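Local coordinates for protein beta-mannosidase (Trichoderma harzianum, PDB 4CVU) that probably hydrolyses terminal, non-reducing beta-D-mannose residues of beta-mannosides as a family 2 glycoside hydrolase, at residues A[603-608]-A[719-724]; A[202-207]-A[709-714]; A[674-679]-A[726-731]. All blocks are in the same frame, centred on the assembly; numbering follows the deposited sequence.

In the fold
The three contacts share one long connection, the loop that runs from strand 702-705 to helix 729-736, and show how a loop is held by whatever chemistry its surroundings allow. Contact 2 is fully buried and mainly apolar: proline, isoleucine and tryptophan side chains join the loop to the galactose-binding-like region. Contact 3 is also buried but mixed, with glutamine amides and aliphatic chains tying the loop's end to helix 664-692. Contact 1, only partly buried, is polar and watered, and sets the later part of the loop against helix 603-609. Contact 1 touches both others, which do not touch each other; Gln-676 of contact 3 makes a weak hydrogen bond to Glu-721.

Contact 1 (A[603-608]-A[719-724]); sequences IQTWQQ and GLEYDG
Thr-605 and Gln-608, on one side of helix 603-609, meet Glu-721 and Asp-723 in the loop that leads to helix 729-736. Thr-605 OG1 donates to Glu-721 OE1 at a modelled 2.4 Å, a length too short to be taken at face value. With OG1 beside its own backbone N (chi1 -74°), the threonine hydroxyl faces the carboxylate that Glu-721 holds out on an extended chain; Ser-602 OG is hydrogen-bonded to the same OE1. Gln-608 NE2 donates to Asp-723 OD2 at 2.9 Å. That bond is bent, 139° at the hydrogen: the acceptor lies in the amide plane, but the carboxylate is met from above its own plane.

One water donates to Thr-605 OG1 (2.8 Å) and to Asp-723 OD2 (3.0 Å). Another donates to Gln-608 OE1 at 2.7 Å and again to Thr-605 OG1, and accepts a weak hydrogen bond from Asp-723 N, within the type I turn from Glu-721 to Gly-724.

Two waters thus donate to the threonine hydroxyl, whose own bond to Glu-721 is of doubtful length. Neutral donors meet both carboxylates across the contact, so polarity and water hold the turn without a salt bridge.

Contact 2 (A[202-207]-A[709-714]); sequences WGPAFS and NDIWQA
Pro-204 lies flat on one face of the Trp-712 indole. Its CD stands 3.7 Å from the centroid of the five-membered ring and only 6° off the ring normal, a well-centred CH-pi contact, while CG and CB continue over the six-membered ring. At the indole's edge, close to its plane, the carbonyl oxygen of Trp-202 comes 3.4 Å from Trp-712 NE1, and a water lies in the ring plane at the same indole's edge. Trp-712 also has a cation-pi partner in Arg-625. The other indole, Trp-202, is met at its edge, where CE3 lies 4.1 Å from Ile-711 CG2; its ring also stacks with Trp-200 and meets Trp-422 edge-to-face.

Ile-711 CG2 is the wedge between these pieces. Placed between the backbone N and the carbonyl carbon of its own residue, this methyl comes 3.6 Å from Gly-203 CA and 3.7 Å from Pro-204 CD. A beta carbon modelled on Gly-203 in this backbone would lie too close to the methyl, which fits a residue without a side chain here.

The water bridges three polar atoms beside the apolar core, donating to Trp-202 O (2.7 Å) and Asp-710 OD1 (2.8 Å) and accepting a hydrogen bond from Ile-711 N (2.9 Å); Asp-710 OD1 is held in addition by Thr-716 OG1.

The arrangement is an interface between two parts of a family 2 glycoside hydrolase. Residues 202-207 belong to the galactose-binding-like region; 709-714 follow strand 702-705 of what is probably a (beta/alpha)8 (TIM) barrel, beyond the strand's C-terminal end, where TIM-barrel active sites lie.

Contact 3 (A[674-679]-A[726-731]); sequences ATQLFQ and WKVLPY
Helix 664-692, strand 702-705 and helix 729-736 follow one another in an alpha-beta-alpha succession, probably of the catalytic TIM barrel; this contact docks the chain's entry into the last helix on the flank of the first. Gln-676 makes the central bond: its OE1 accepts a hydrogen bond from Val-728 N at 3.0 Å. The bond is bent, 145° at the hydrogen, and the donor stands 36° out of the amide's carbonyl plane. On the same side chain, CD rests 3.7 Å from Lys-727 CB, the two chains crossing at about a right angle, and NE2 is held by Met-600 O.

Apolar contacts flank this bond. Val-728 CG2 lies 3.8 Å from Gln-676 CB and 4.1 Å from Leu-677 CD2, and Leu-677 CD2 is about as near to the other valine methyl. Further along the helix, Gln-679 has CG anti to its backbone N (chi1 -175°), which sends its extended chain across Lys-727 and Leu-729. Its NE2 passes 3.8 Å from Leu-729 CD2 on the way to Ala-718 O, and its OE1 bonds to Ser-599 OG, the serine that also takes Lys-727 NZ. A water links the two segments, donating to Gln-676 O at 2.8 Å and to Gln-679 OE1 and accepting a weak hydrogen bond from Leu-729 N.

A leucine in place of Gln-676 has no amide, and would probably leave Val-728 N and Met-600 O each without this hydrogen-bonding mate in a buried setting.

Most of the polar work thus falls to two uncharged amides, each using both its oxygen and its nitrogen. Buried backbone groups are satisfied in this way, while the stems of the same side chains pack against lysine, valine and leucine carbons.

Contact 1 (A[603-608]-A[719-724])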
loop_
_atom_site.group_PDB
_atom_site.type_symbol
_atom_site.label_atom_id
_atom_site.label_comp_id
_atom_site.label_asym_id
_atom_site.label_seq_id
_atom_site.Cartn_x
_atom_site.Cartn_y
_atom_site.Cartn_z
ATOM N N ILE A 603 -12.399 6.327 1.057
ATOM C CA ILE A 603 -11.095 5.955 1.588
ATOM C C ILE A 603 -10.807 4.463 1.341
ATOM O O ILE A 603 -9.635 4.085 1.195
ATOM C CB ILE A 603 -10.914 6.335 3.084
ATOM C CG1 ILE A 603 -9.494 5.990 3.558
ATOM C CG2 ILE A 603 -11.954 5.662 3.985
ATOM C CD1 ILE A 603 -9.147 6.522 4.929
ATOM N N GLN A 604 -11.837 3.612 1.274
ATOM C CA GLN A 604 -11.563 2.152 1.083
ATOM C C GLN A 604 -11.045 1.980 -0.344
ATOM O O GLN A 604 -10.198 1.137 -0.614
ATOM C CB GLN A 604 -12.798 1.267 1.294
ATOM C CG GLN A 604 -13.379 1.268 2.724
ATOM C CD GLN A 604 -14.203 2.498 3.076
ATOM O OE1 GLN A 604 -14.523 3.314 2.250
ATOM N NE2 GLN A 604 -14.578 2.605 4.336
ATOM N N THR A 605 -11.573 2.802 -1.279
ATOM C CA THR A 605 -11.100 2.757 -2.657
ATOM C C THR A 605 -9.632 3.288 -2.700
ATOM O O THR A 605 -8.706 2.536 -3.132
ATOM C CB THR A 605 -12.055 3.463 -3.643
ATOM O OG1 THR A 605 -13.251 2.657 -3.891
ATOM C CG2 THR A 605 -11.370 3.699 -4.914
ATOM N N TRP A 606 -9.382 4.499 -2.154
ATOM C CA TRP A 606 -8.002 5.018 -2.058
ATOM C C TRP A 606 -7.065 3.949 -1.517
ATOM O O TRP A 606 -5.937 3.765 -2.011
ATOM C CB TRP A 606 -7.906 6.151 -1.108
ATOM C CG TRP A 606 -8.324 7.446 -1.783
ATOM C CD1 TRP A 606 -9.379 8.201 -1.480
ATOM C CD2 TRP A 606 -7.684 8.044 -2.897
ATOM N NE1 TRP A 606 -9.433 9.328 -2.330
ATOM C CE2 TRP A 606 -8.388 9.235 -3.209
ATOM C CE3 TRP A 606 -6.561 7.718 -3.656
ATOM C CZ2 TRP A 606 -7.993 10.068 -4.242
ATOM C CZ3 TRP A 606 -6.168 8.543 -4.668
ATOM C CH2 TRP A 606 -6.889 9.725 -4.963
ATOM N N GLN A 607 -7.509 3.308 -0.462
ATOM C CA GLN A 607 -6.666 2.343 0.244
ATOM C C GLN A 607 -6.177 1.187 -0.642
ATOM O O GLN A 607 -5.217 0.460 -0.301
ATOM C CB GLN A 607 -7.401 1.815 1.473
ATOM C CG GLN A 607 -7.339 2.754 2.655
ATOM C CD GLN A 607 -8.193 2.282 3.811
ATOM O OE1 GLN A 607 -9.320 1.777 3.649
ATOM N NE2 GLN A 607 -7.660 2.420 4.962
ATOM N N GLN A 608 -6.849 0.987 -1.769
ATOM C CA GLN A 608 -6.473 -0.065 -2.699
ATOM C C GLN A 608 -5.176 0.274 -3.438
ATOM O O GLN A 608 -4.473 -0.619 -3.834
ATOM C CB GLN A 608 -7.592 -0.280 -3.733
ATOM C CG GLN A 608 -8.899 -0.760 -3.136
ATOM C CD GLN A 608 -10.049 -0.757 -4.130
ATOM O OE1 GLN A 608 -9.888 -0.469 -5.325
ATOM N NE2 GLN A 608 -11.221 -1.101 -3.638
ATOM N N GLY A 719 -19.751 8.064 -10.561
ATOM C CA GLY A 719 -20.662 7.701 -9.513
ATOM C C GLY A 719 -20.283 6.312 -8.966
ATOM O O GLY A 719 -20.616 6.009 -7.860
ATOM N N LEU A 720 -19.631 5.511 -9.765
ATOM C CA LEU A 720 -19.202 4.135 -9.362
ATOM C C LEU A 720 -17.697 4.088 -9.446
ATOM O O LEU A 720 -17.118 4.381 -10.482
ATOM C CB LEU A 720 -19.786 3.095 -10.289
ATOM C CG LEU A 720 -21.304 3.096 -10.568
ATOM C CD1 LEU A 720 -21.619 2.007 -11.571
ATOM C CD2 LEU A 720 -22.163 2.957 -9.333
ATOM N N GLU A 721 -17.082 3.654 -8.352
ATOM C CA GLU A 721 -15.649 3.667 -8.187
ATOM C C GLU A 721 -15.104 2.380 -8.853
ATOM O O GLU A 721 -15.891 1.520 -9.301
ATOM C CB GLU A 721 -15.295 3.830 -6.671
ATOM C CG GLU A 721 -15.810 5.133 -6.028
ATOM C CD GLU A 721 -15.707 5.160 -4.494
ATOM O OE1 GLU A 721 -15.067 4.263 -3.900
ATOM O OE2 GLU A 721 -16.223 6.105 -3.869
ATOM N N TYR A 722 -13.782 2.311 -8.988
ATOM C CA TYR A 722 -13.121 1.339 -9.811
ATOM C C TYR A 722 -13.638 -0.068 -9.561
ATOM O O TYR A 722 -13.855 -0.845 -10.514
ATOM C CB TYR A 722 -11.596 1.426 -9.659
ATOM C CG TYR A 722 -10.786 0.356 -10.391
ATOM C CD1 TYR A 722 -10.711 0.296 -11.803
ATOM C CD2 TYR A 722 -10.084 -0.595 -9.671
ATOM C CE1 TYR A 722 -9.979 -0.694 -12.430
ATOM C CE2 TYR A 722 -9.354 -1.578 -10.296
ATOM C CZ TYR A 722 -9.280 -1.617 -11.691
ATOM O OH TYR A 722 -8.504 -2.619 -12.281
ATOM N N ASP A 723 -13.897 -0.371 -8.293
ATOM C CA ASP A 723 -14.212 -1.778 -7.914
ATOM C C ASP A 723 -15.726 -1.966 -7.941
ATOM O O ASP A 723 -16.243 -3.035 -7.689
ATOM C CB ASP A 723 -13.598 -2.138 -6.582
ATOM C CG ASP A 723 -14.313 -1.545 -5.365
ATOM O OD1 ASP A 723 -15.155 -0.587 -5.419
ATOM O OD2 ASP A 723 -13.917 -2.035 -4.289
ATOM N N GLY A 724 -16.420 -0.869 -8.218
ATOM C CA GLY A 724 -17.862 -0.885 -8.265
ATOM C C GLY A 724 -18.586 -0.171 -7.138
ATOM O O GLY A 724 -19.790 -0.015 -7.231
HETATM O O HOH W 1 -14.019 0.374 -2.553
HETATM O O HOH W 2 -12.149 0.804 -6.119
#

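Contact 2 (A[202-207]-A[709-714])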
loop_
_atom_site.group_PDB
_atom_site.type_symbol
_atom_site.label_atom_id
_atom_site.label_comp_id
_atom_site.label_asym_id
_atom_site.label_seq_id
_atom_site.Cartn_x
_atom_site.Cartn_y
_atom_site.Cartn_z
ATOM N N TRP A 202 -9.592 11.745 -16.369
ATOM C CA TRP A 202 -10.004 10.853 -15.309
ATOM C C TRP A 202 -9.200 9.552 -15.279
ATOM O O TRP A 202 -9.593 8.670 -14.577
ATOM C CB TRP A 202 -11.499 10.465 -15.402
ATOM C CG TRP A 202 -12.010 10.379 -16.785
ATOM C CD1 TRP A 202 -12.841 11.294 -17.405
ATOM C CD2 TRP A 202 -11.687 9.403 -17.762
ATOM N NE1 TRP A 202 -13.057 10.920 -18.700
ATOM C CE2 TRP A 202 -12.365 9.754 -18.938
ATOM C CE3 TRP A 202 -10.888 8.239 -17.761
ATOM C CZ2 TRP A 202 -12.258 9.007 -20.095
ATOM C CZ3 TRP A 202 -10.820 7.498 -18.884
ATOM C CH2 TRP A 202 -11.485 7.856 -20.042
ATOM N N GLY A 203 -8.142 9.424 -16.044
ATOM C CA GLY A 203 -7.429 8.110 -16.161
ATOM C C GLY A 203 -5.982 8.259 -16.532
ATOM O O GLY A 203 -5.535 9.367 -16.930
ATOM N N PRO A 204 -5.201 7.164 -16.352
ATOM C CA PRO A 204 -3.756 7.123 -16.573
ATOM C C PRO A 204 -3.410 6.890 -18.041
ATOM O O PRO A 204 -4.323 6.665 -18.903
ATOM C CB PRO A 204 -3.311 5.903 -15.725
ATOM C CG PRO A 204 -4.488 4.977 -15.803
ATOM C CD PRO A 204 -5.725 5.863 -15.879
ATOM N N ALA A 205 -2.119 6.933 -18.343
ATOM C CA ALA A 205 -1.644 6.807 -19.700
ATOM C C ALA A 205 -0.651 5.685 -19.827
ATOM O O ALA A 205 0.560 5.962 -19.957
ATOM C CB ALA A 205 -0.974 8.103 -20.126
ATOM N N PHE A 206 -1.140 4.450 -19.839
ATOM C CA PHE A 206 -0.245 3.283 -19.861
ATOM C C PHE A 206 0.187 2.814 -21.247
ATOM O O PHE A 206 1.131 2.018 -21.357
ATOM C CB PHE A 206 -0.859 2.130 -19.051
ATOM C CG PHE A 206 -0.870 2.386 -17.567
ATOM C CD1 PHE A 206 0.317 2.665 -16.897
ATOM C CD2 PHE A 206 -2.059 2.395 -16.849
ATOM C CE1 PHE A 206 0.316 2.940 -15.553
ATOM C CE2 PHE A 206 -2.055 2.669 -15.490
ATOM C CZ PHE A 206 -0.856 2.927 -14.856
ATOM N N SER A 207 -0.525 3.276 -22.287
ATOM C CA SER A 207 -0.304 2.859 -23.670
ATOM C C SER A 207 0.072 1.372 -23.785
ATOM O O SER A 207 1.134 1.041 -24.341
ATOM C CB SER A 207 0.799 3.692 -24.309
ATOM O OG SER A 207 1.038 3.229 -25.618
ATOM N N ASN A 709 -18.762 5.757 -14.368
ATOM C CA ASN A 709 -17.802 4.833 -13.761
ATOM C C ASN A 709 -16.342 5.291 -13.831
ATOM O O ASN A 709 -16.021 6.206 -14.607
ATOM C CB ASN A 709 -17.960 3.452 -14.396
ATOM C CG ASN A 709 -17.571 3.440 -15.863
ATOM O OD1 ASN A 709 -18.053 4.259 -16.645
ATOM N ND2 ASN A 709 -16.697 2.511 -16.250
ATOM N N ASP A 710 -15.467 4.611 -13.062
ATOM C CA ASP A 710 -14.040 4.957 -12.930
ATOM C C ASP A 710 -13.131 3.897 -13.556
ATOM O O ASP A 710 -13.409 2.702 -13.458
ATOM C CB ASP A 710 -13.588 5.072 -11.461
ATOM C CG ASP A 710 -13.766 6.466 -10.877
ATOM O OD1 ASP A 710 -13.534 7.465 -11.573
ATOM O OD2 ASP A 710 -14.129 6.557 -9.670
ATOM N N ILE A 711 -12.033 4.355 -14.163
ATOM C CA ILE A 711 -11.000 3.477 -14.714
ATOM C C ILE A 711 -9.891 3.129 -13.710
ATOM O O ILE A 711 -9.143 2.167 -13.917
ATOM C CB ILE A 711 -10.377 4.146 -15.961
ATOM C CG1 ILE A 711 -9.806 3.122 -16.884
ATOM C CG2 ILE A 711 -9.335 5.161 -15.587
ATOM C CD1 ILE A 711 -9.299 3.699 -18.206
ATOM N N TRP A 712 -9.808 3.899 -12.620
ATOM C CA TRP A 712 -8.844 3.672 -11.539
ATOM C C TRP A 712 -9.232 4.516 -10.308
ATOM O O TRP A 712 -10.231 5.232 -10.328
ATOM C CB TRP A 712 -7.388 3.939 -12.007
ATOM C CG TRP A 712 -6.995 5.365 -12.219
ATOM C CD1 TRP A 712 -7.792 6.401 -12.551
ATOM C CD2 TRP A 712 -5.664 5.897 -12.121
ATOM N NE1 TRP A 712 -7.052 7.549 -12.667
ATOM C CE2 TRP A 712 -5.742 7.264 -12.405
ATOM C CE3 TRP A 712 -4.425 5.350 -11.808
ATOM C CZ2 TRP A 712 -4.613 8.107 -12.388
ATOM C CZ3 TRP A 712 -3.292 6.202 -11.782
ATOM C CH2 TRP A 712 -3.415 7.566 -12.079
ATOM N N GLN A 713 -8.393 4.505 -9.285
ATOM C CA GLN A 713 -8.705 5.128 -7.996
ATOM C C GLN A 713 -8.224 6.577 -7.956
ATOM O O GLN A 713 -7.038 6.837 -7.803
ATOM C CB GLN A 713 -8.081 4.299 -6.878
ATOM C CG GLN A 713 -8.494 2.859 -6.928
ATOM C CD GLN A 713 -7.617 2.055 -7.786
ATOM O OE1 GLN A 713 -6.967 2.580 -8.711
ATOM N NE2 GLN A 713 -7.546 0.758 -7.495
ATOM N N ALA A 714 -9.147 7.524 -8.083
ATOM C CA ALA A 714 -8.741 8.877 -8.288
ATOM C C ALA A 714 -9.938 9.785 -8.204
ATOM O O ALA A 714 -11.061 9.347 -8.384
ATOM C CB ALA A 714 -8.083 9.004 -9.685
HETATM O O HOH W 3 -11.541 7.081 -13.475
#

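Contact 3 (A[674-679]-A[726-731])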
loop_
_atom_site.group_PDB
_atom_site.type_symbol
_atom_site.label_atom_id
_atom_site.label_comp_id
_atom_site.label_asym_id
_atom_site.label_seq_id
_atom_site.Cartn_x
_atom_site.Cartn_y
_atom_site.Cartn_z
ATOM N N ALA A 674 -17.735 14.487 2.116
ATOM C CA ALA A 674 -18.348 15.824 1.834
ATOM C C ALA A 674 -18.315 16.222 0.367
ATOM O O ALA A 674 -19.275 16.864 -0.124
ATOM C CB ALA A 674 -17.710 16.909 2.701
ATOM N N THR A 675 -17.196 15.939 -0.324
ATOM C CA THR A 675 -17.097 16.188 -1.770
ATOM C C THR A 675 -18.163 15.406 -2.498
ATOM O O THR A 675 -18.753 15.910 -3.461
ATOM C CB THR A 675 -15.696 15.939 -2.390
ATOM O OG1 THR A 675 -15.385 14.517 -2.401
ATOM C CG2 THR A 675 -14.623 16.684 -1.645
ATOM N N GLN A 676 -18.448 14.176 -2.035
ATOM C CA GLN A 676 -19.486 13.361 -2.640
ATOM C C GLN A 676 -20.888 13.901 -2.405
ATOM O O GLN A 676 -21.726 13.706 -3.216
ATOM C CB GLN A 676 -19.439 11.922 -2.089
ATOM C CG GLN A 676 -18.237 11.200 -2.599
ATOM C CD GLN A 676 -18.280 9.733 -2.279
ATOM O OE1 GLN A 676 -19.321 9.178 -1.939
ATOM N NE2 GLN A 676 -17.167 9.086 -2.472
ATOM N N LEU A 677 -21.122 14.543 -1.268
ATOM C CA LEU A 677 -22.424 15.076 -0.955
ATOM C C LEU A 677 -22.724 16.223 -1.892
ATOM O O LEU A 677 -23.886 16.401 -2.316
ATOM C CB LEU A 677 -22.492 15.579 0.484
ATOM C CG LEU A 677 -22.405 14.543 1.622
ATOM C CD1 LEU A 677 -22.492 15.277 2.939
ATOM C CD2 LEU A 677 -23.504 13.483 1.526
ATOM N N PHE A 678 -21.692 17.020 -2.162
ATOM C CA PHE A 678 -21.876 18.207 -3.029
ATOM C C PHE A 678 -22.191 17.722 -4.457
ATOM O O PHE A 678 -23.153 18.151 -5.038
ATOM C CB PHE A 678 -20.637 19.103 -3.042
ATOM C CG PHE A 678 -20.706 20.141 -4.098
ATOM C CD1 PHE A 678 -21.366 21.329 -3.866
ATOM C CD2 PHE A 678 -20.182 19.903 -5.336
ATOM C CE1 PHE A 678 -21.492 22.278 -4.861
ATOM C CE2 PHE A 678 -20.318 20.826 -6.343
ATOM C CZ PHE A 678 -20.966 22.028 -6.102
ATOM N N GLN A 679 -21.426 16.738 -4.956
ATOM C CA GLN A 679 -21.651 16.168 -6.293
ATOM C C GLN A 679 -23.040 15.576 -6.412
ATOM O O GLN A 679 -23.672 15.760 -7.436
ATOM C CB GLN A 679 -20.620 15.059 -6.609
ATOM C CG GLN A 679 -20.656 14.451 -8.016
ATOM C CD GLN A 679 -19.915 13.093 -8.026
ATOM O OE1 GLN A 679 -19.909 12.444 -7.019
ATOM N NE2 GLN A 679 -19.394 12.662 -9.149
ATOM N N TRP A 726 -20.406 2.222 -4.760
ATOM C CA TRP A 726 -21.242 3.407 -4.943
ATOM C C TRP A 726 -20.760 4.604 -4.115
ATOM O O TRP A 726 -20.609 4.519 -2.912
ATOM C CB TRP A 726 -22.656 3.054 -4.562
ATOM C CG TRP A 726 -23.349 2.198 -5.548
ATOM C CD1 TRP A 726 -22.808 1.246 -6.302
ATOM C CD2 TRP A 726 -24.729 2.269 -5.922
ATOM N NE1 TRP A 726 -23.754 0.661 -7.113
ATOM C CE2 TRP A 726 -24.947 1.271 -6.894
ATOM C CE3 TRP A 726 -25.810 3.027 -5.483
ATOM C CZ2 TRP A 726 -26.179 1.056 -7.478
ATOM C CZ3 TRP A 726 -27.044 2.798 -6.046
ATOM C CH2 TRP A 726 -27.211 1.832 -7.065
ATOM N N LYS A 727 -20.592 5.740 -4.778
ATOM C CA LYS A 727 -20.520 7.023 -4.126
ATOM C C LYS A 727 -21.914 7.365 -3.630
ATOM O O LYS A 727 -22.834 6.552 -3.740
ATOM C CB LYS A 727 -20.039 8.117 -5.098
ATOM C CG LYS A 727 -18.631 7.898 -5.646
ATOM C CD LYS A 727 -18.055 9.184 -6.240
ATOM C CE LYS A 727 -16.691 8.917 -6.886
ATOM N NZ LYS A 727 -16.066 10.042 -7.644
ATOM N N VAL A 728 -22.053 8.578 -3.087
ATOM C CA VAL A 728 -23.336 9.129 -2.730
ATOM C C VAL A 728 -24.177 9.361 -3.996
ATOM O O VAL A 728 -25.374 9.133 -3.958
ATOM C CB VAL A 728 -23.228 10.435 -1.918
ATOM C CG1 VAL A 728 -24.590 11.026 -1.592
ATOM C CG2 VAL A 728 -22.493 10.188 -0.617
ATOM N N LEU A 729 -23.548 9.764 -5.104
ATOM C CA LEU A 729 -24.267 10.118 -6.344
ATOM C C LEU A 729 -25.320 9.109 -6.857
ATOM O O LEU A 729 -26.452 9.456 -7.120
ATOM C CB LEU A 729 -23.282 10.411 -7.471
ATOM C CG LEU A 729 -23.870 10.593 -8.872
ATOM C CD1 LEU A 729 -24.857 11.760 -8.916
ATOM C CD2 LEU A 729 -22.693 10.839 -9.789
ATOM N N PRO A 730 -24.931 7.862 -7.028
ATOM C CA PRO A 730 -25.868 6.885 -7.599
ATOM C C PRO A 730 -27.082 6.613 -6.737
ATOM O O PRO A 730 -28.083 6.169 -7.296
ATOM C CB PRO A 730 -24.980 5.603 -7.789
ATOM C CG PRO A 730 -23.785 5.856 -6.966
ATOM C CD PRO A 730 -23.569 7.341 -6.914
ATOM N N TYR A 731 -26.975 6.759 -5.407
ATOM C CA TYR A 731 -28.112 6.634 -4.498
ATOM C C TYR A 731 -29.096 7.750 -4.724
ATOM O O TYR A 731 -30.325 7.535 -4.727
ATOM C CB TYR A 731 -27.648 6.647 -3.051
ATOM C CG TYR A 731 -26.965 5.360 -2.622
ATOM C CD1 TYR A 731 -27.708 4.199 -2.457
ATOM C CD2 TYR A 731 -25.600 5.304 -2.409
ATOM C CE1 TYR A 731 -27.081 3.014 -2.078
ATOM C CE2 TYR A 731 -24.991 4.122 -2.017
ATOM C CZ TYR A 731 -25.759 2.983 -1.866
ATOM O OH TYR A 731 -25.161 1.803 -1.445
HETATM O O HOH W 4 -21.122 11.547 -4.973
#